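Local coordinates for protein LpxE (Aquifex aeolicus, PDB 6EBU) that probably acts as an integral membrane phosphatase of the PAP2 family, removing the 1-phosphate group from lipid A, at residues 109-121 with 130-142. The protein carries 1 engineered substitution. Residues are numbered along the deposited sequence; the frame is centred on the assembly and turned at random.
Sequences DTAMAFTIATVLS and AILFLYAFLIGYE. With BOG (octyl beta-D-glucopyranoside), chain F; BOG (octyl beta-D-glucopyranoside), chain D.
Phe114 of helix 108-121 lays its ring over Ala136 of helix 126-145. Segments 109-121 and 130-142 run antiparallel at 175°, their axes 8.4 Å apart at closest approach. Phe114 CB starts off to one side, and the first torsion sets CG roughly anti to the carbonyl carbon (chi1 -86°), swinging the ring across. Ala136 CB then sits 3.5 Å from the ring centroid, a CH-pi contact 9° off the ring normal. Phe114 CG, CD1 and CE2 all meet this methyl, CD1 at 3.6 Å. CE2 also nears Phe133 CD1. On one flank Phe114 CD2 meets Phe133 CE1 at 4.1 Å, the two side chains crossing at about a right angle. On the other, Phe114 CE1 lies 3.2 Å from Ala136 O. At the tip, Phe114 CZ touches C3' of the octyl glucoside of chain D at 3.8 Å. Ala158 and Ile162 of helix 151-170 also touch this ring. An alanine in place of Phe114 would probably leave Ala136 without its aromatic cover and Phe133 without one wall of its hole.

Phe133 is a knob among Phe114, Ala117, Thr118 and Ser121, with Ala117 CB over its face. Ala113, Ala117, Ala136 and Gly140 permit the close approach: Ala113 CA is 4.9 Å from Ala136 CA. Thr110 OG1, 3.4 Å from Gly140 CA, is hydrogen-bonded to Ser107 OG. A water links Asp109 and Glu142 at one end. The Thr118 and Ser121 hydroxyls are spent on Phe114 O and Ala117 O, so these PAP2 helices meet mainly through apolar and CH-pi contacts.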
# COMPACT_ATOMS: atom_id res chain seq x y z
N ASP A 109 -0.69 1.13 3.59
CA ASP A 109 -0.77 -0.27 3.21
C ASP A 109 -0.02 -0.54 1.92
O ASP A 109 0.68 -1.56 1.79
CB ASP A 109 -2.23 -0.70 3.06
CG ASP A 109 -2.93 -0.84 4.38
OD1 ASP A 109 -2.29 -0.61 5.43
OD2 ASP A 109 -4.13 -1.18 4.37
N THR A 110 -0.15 0.36 0.94
CA THR A 110 0.58 0.21 -0.31
C THR A 110 2.08 0.33 -0.09
O THR A 110 2.87 -0.44 -0.64
CB THR A 110 0.09 1.24 -1.33
OG1 THR A 110 -1.33 1.13 -1.47
CG2 THR A 110 0.75 1.02 -2.68
N ALA A 111 2.50 1.30 0.74
CA ALA A 111 3.93 1.49 1.00
C ALA A 111 4.54 0.26 1.67
O ALA A 111 5.62 -0.19 1.29
CB ALA A 111 4.14 2.74 1.85
N MET A 112 3.85 -0.29 2.68
CA MET A 112 4.35 -1.49 3.34
C MET A 112 4.40 -2.67 2.39
O MET A 112 5.38 -3.43 2.37
CB MET A 112 3.48 -1.82 4.56
CG MET A 112 3.98 -3.00 5.38
SD MET A 112 2.68 -3.84 6.31
CE MET A 112 1.85 -4.75 5.01
N ALA A 113 3.35 -2.85 1.59
CA ALA A 113 3.30 -3.99 0.67
C ALA A 113 4.41 -3.92 -0.37
O ALA A 113 5.04 -4.93 -0.69
CB ALA A 113 1.93 -4.06 -0.00
N PHE A 114 4.67 -2.72 -0.90
CA PHE A 114 5.77 -2.58 -1.86
C PHE A 114 7.13 -2.62 -1.16
O PHE A 114 8.12 -3.01 -1.79
CB PHE A 114 5.61 -1.28 -2.65
CG PHE A 114 4.73 -1.42 -3.86
CD1 PHE A 114 3.36 -1.29 -3.75
CD2 PHE A 114 5.28 -1.71 -5.10
CE1 PHE A 114 2.54 -1.43 -4.86
CE2 PHE A 114 4.46 -1.85 -6.21
CZ PHE A 114 3.10 -1.71 -6.09
N THR A 115 7.19 -2.25 0.11
CA THR A 115 8.41 -2.45 0.89
C THR A 115 8.70 -3.93 1.07
O THR A 115 9.84 -4.38 0.90
CB THR A 115 8.29 -1.76 2.25
OG1 THR A 115 7.97 -0.38 2.07
CG2 THR A 115 9.58 -1.88 3.01
N ILE A 116 7.67 -4.70 1.42
CA ILE A 116 7.82 -6.15 1.54
C ILE A 116 8.25 -6.75 0.21
O ILE A 116 9.21 -7.53 0.15
CB ILE A 116 6.51 -6.77 2.05
CG1 ILE A 116 6.22 -6.32 3.48
CG2 ILE A 116 6.56 -8.29 1.95
CD1 ILE A 116 4.83 -6.68 3.97
N ALA A 117 7.57 -6.38 -0.87
CA ALA A 117 7.86 -6.97 -2.17
C ALA A 117 9.26 -6.58 -2.65
O ALA A 117 9.94 -7.39 -3.28
CB ALA A 117 6.80 -6.56 -3.19
N THR A 118 9.69 -5.35 -2.38
CA THR A 118 11.01 -4.92 -2.84
C THR A 118 12.13 -5.66 -2.11
O THR A 118 13.07 -6.16 -2.74
CB THR A 118 11.16 -3.41 -2.66
OG1 THR A 118 10.22 -2.73 -3.51
CG2 THR A 118 12.57 -2.95 -3.01
N VAL A 119 12.03 -5.76 -0.79
CA VAL A 119 13.11 -6.37 -0.01
C VAL A 119 13.12 -7.89 -0.21
O VAL A 119 14.19 -8.50 -0.29
CB VAL A 119 12.97 -6.00 1.48
CG1 VAL A 119 13.98 -6.76 2.33
CG2 VAL A 119 13.13 -4.50 1.66
N LEU A 120 11.95 -8.51 -0.29
CA LEU A 120 11.90 -9.96 -0.38
C LEU A 120 12.11 -10.49 -1.79
O LEU A 120 12.45 -11.67 -1.95
CB LEU A 120 10.58 -10.48 0.18
CG LEU A 120 10.34 -10.22 1.68
CD1 LEU A 120 9.25 -11.13 2.22
CD2 LEU A 120 11.63 -10.39 2.48
N SER A 121 11.93 -9.66 -2.82
CA SER A 121 12.21 -10.09 -4.18
C SER A 121 13.70 -10.09 -4.51
O SER A 121 14.11 -10.72 -5.48
CB SER A 121 11.49 -9.19 -5.20
OG SER A 121 10.08 -9.25 -5.03
N ALA A 130 7.34 -12.08 -9.18
CA ALA A 130 6.01 -11.84 -9.73
C ALA A 130 4.93 -12.01 -8.67
O ALA A 130 3.96 -11.26 -8.64
CB ALA A 130 5.76 -12.77 -10.92
N ILE A 131 5.09 -13.01 -7.79
CA ILE A 131 4.12 -13.23 -6.72
C ILE A 131 4.09 -12.04 -5.77
O ILE A 131 3.02 -11.54 -5.41
CB ILE A 131 4.44 -14.54 -5.98
CG1 ILE A 131 4.09 -15.75 -6.85
CG2 ILE A 131 3.72 -14.60 -4.64
CD1 ILE A 131 4.66 -17.06 -6.34
N LEU A 132 5.26 -11.58 -5.35
CA LEU A 132 5.33 -10.50 -4.37
C LEU A 132 4.83 -9.19 -4.95
O LEU A 132 4.12 -8.43 -4.27
CB LEU A 132 6.76 -10.36 -3.86
CG LEU A 132 7.23 -11.50 -2.96
CD1 LEU A 132 8.73 -11.41 -2.73
CD2 LEU A 132 6.47 -11.46 -1.64
N PHE A 133 5.18 -8.89 -6.20
CA PHE A 133 4.78 -7.62 -6.78
C PHE A 133 3.35 -7.63 -7.29
O PHE A 133 2.75 -6.56 -7.42
CB PHE A 133 5.76 -7.21 -7.88
CG PHE A 133 6.96 -6.49 -7.37
CD1 PHE A 133 6.90 -5.13 -7.07
CD2 PHE A 133 8.15 -7.16 -7.14
CE1 PHE A 133 8.00 -4.46 -6.58
CE2 PHE A 133 9.25 -6.50 -6.64
CZ PHE A 133 9.18 -5.15 -6.36
N LEU A 134 2.79 -8.81 -7.58
CA LEU A 134 1.34 -8.88 -7.79
C LEU A 134 0.60 -8.63 -6.48
O LEU A 134 -0.45 -7.97 -6.47
CB LEU A 134 0.95 -10.24 -8.37
CG LEU A 134 -0.55 -10.38 -8.63
CD1 LEU A 134 -0.97 -9.56 -9.85
CD2 LEU A 134 -0.95 -11.84 -8.79
N TYR A 135 1.13 -9.16 -5.38
CA TYR A 135 0.53 -8.90 -4.07
C TYR A 135 0.55 -7.41 -3.76
O TYR A 135 -0.46 -6.84 -3.34
CB TYR A 135 1.27 -9.71 -3.00
CG TYR A 135 1.36 -9.02 -1.66
CD1 TYR A 135 0.29 -9.01 -0.78
CD2 TYR A 135 2.53 -8.37 -1.27
CE1 TYR A 135 0.38 -8.38 0.45
CE2 TYR A 135 2.63 -7.74 -0.05
CZ TYR A 135 1.55 -7.74 0.81
OH TYR A 135 1.64 -7.11 2.03
N ALA A 136 1.69 -6.76 -3.98
CA ALA A 136 1.79 -5.32 -3.75
C ALA A 136 0.83 -4.55 -4.64
O ALA A 136 0.21 -3.58 -4.20
CB ALA A 136 3.23 -4.85 -3.96
N PHE A 137 0.70 -4.96 -5.90
CA PHE A 137 -0.21 -4.27 -6.81
C PHE A 137 -1.66 -4.42 -6.35
O PHE A 137 -2.43 -3.45 -6.38
CB PHE A 137 -0.05 -4.81 -8.23
CG PHE A 137 -1.21 -4.50 -9.13
CD1 PHE A 137 -1.30 -3.27 -9.76
CD2 PHE A 137 -2.22 -5.43 -9.35
CE1 PHE A 137 -2.37 -2.97 -10.59
CE2 PHE A 137 -3.29 -5.13 -10.17
CZ PHE A 137 -3.36 -3.90 -10.79
N LEU A 138 -2.04 -5.62 -5.91
CA LEU A 138 -3.41 -5.85 -5.49
C LEU A 138 -3.75 -5.06 -4.23
O LEU A 138 -4.90 -4.62 -4.08
CB LEU A 138 -3.65 -7.35 -5.25
CG LEU A 138 -3.76 -8.20 -6.52
CD1 LEU A 138 -3.92 -9.67 -6.16
CD2 LEU A 138 -4.92 -7.73 -7.39
N ILE A 139 -2.79 -4.88 -3.33
CA ILE A 139 -3.02 -4.02 -2.16
C ILE A 139 -3.30 -2.59 -2.61
O ILE A 139 -4.27 -1.97 -2.18
CB ILE A 139 -1.83 -4.09 -1.19
CG1 ILE A 139 -1.76 -5.46 -0.53
CG2 ILE A 139 -1.94 -3.00 -0.14
CD1 ILE A 139 -2.97 -5.79 0.30
N GLY A 140 -2.45 -2.06 -3.49
CA GLY A 140 -2.68 -0.73 -4.02
C GLY A 140 -4.02 -0.61 -4.72
O GLY A 140 -4.75 0.36 -4.53
N TYR A 141 -4.37 -1.61 -5.53
CA TYR A 141 -5.68 -1.61 -6.18
C TYR A 141 -6.80 -1.76 -5.15
O TYR A 141 -7.87 -1.16 -5.30
CB TYR A 141 -5.76 -2.74 -7.22
CG TYR A 141 -6.92 -2.61 -8.18
CD1 TYR A 141 -8.21 -2.95 -7.79
CD2 TYR A 141 -6.73 -2.15 -9.48
CE1 TYR A 141 -9.27 -2.83 -8.66
CE2 TYR A 141 -7.79 -2.03 -10.36
CZ TYR A 141 -9.06 -2.38 -9.95
OH TYR A 141 -10.12 -2.26 -10.82
N GLU A 142 -6.56 -2.53 -4.09
CA GLU A 142 -7.59 -2.75 -3.08
C GLU A 142 -7.95 -1.44 -2.37
O GLU A 142 -9.13 -1.19 -2.08
CB GLU A 142 -7.13 -3.80 -2.08
CG GLU A 142 -8.00 -3.94 -0.85
CD GLU A 142 -7.33 -3.39 0.39
OE1 GLU A 142 -7.88 -2.47 1.02
OE2 GLU A 142 -6.23 -3.89 0.72
O1 BOG F . -4.75 1.46 8.55
C1' BOG F . -4.32 0.25 7.93
C2' BOG F . -5.33 -0.88 8.25
C3' BOG F . -5.33 -1.93 7.10
C4' BOG F . -6.79 -2.21 6.65
C5' BOG F . -7.59 -0.88 6.57
C6' BOG F . -9.10 -1.19 6.49
C7' BOG F . -9.64 -1.51 7.88
C8' BOG F . -9.57 -0.26 8.76
O1 BOG D . 4.57 2.79 -9.26
C1' BOG D . 3.74 1.63 -9.35
C2' BOG D . 2.38 1.92 -8.69
C3' BOG D . 1.54 0.61 -8.59
C4' BOG D . 0.23 0.90 -7.81
C5' BOG D . -0.86 -0.12 -8.20
C6' BOG D . -2.25 0.52 -8.05
C7' BOG D . -3.02 0.37 -9.36
C8' BOG D . -4.50 0.68 -9.12
O HOH W 1 -4.94 -3.36 2.90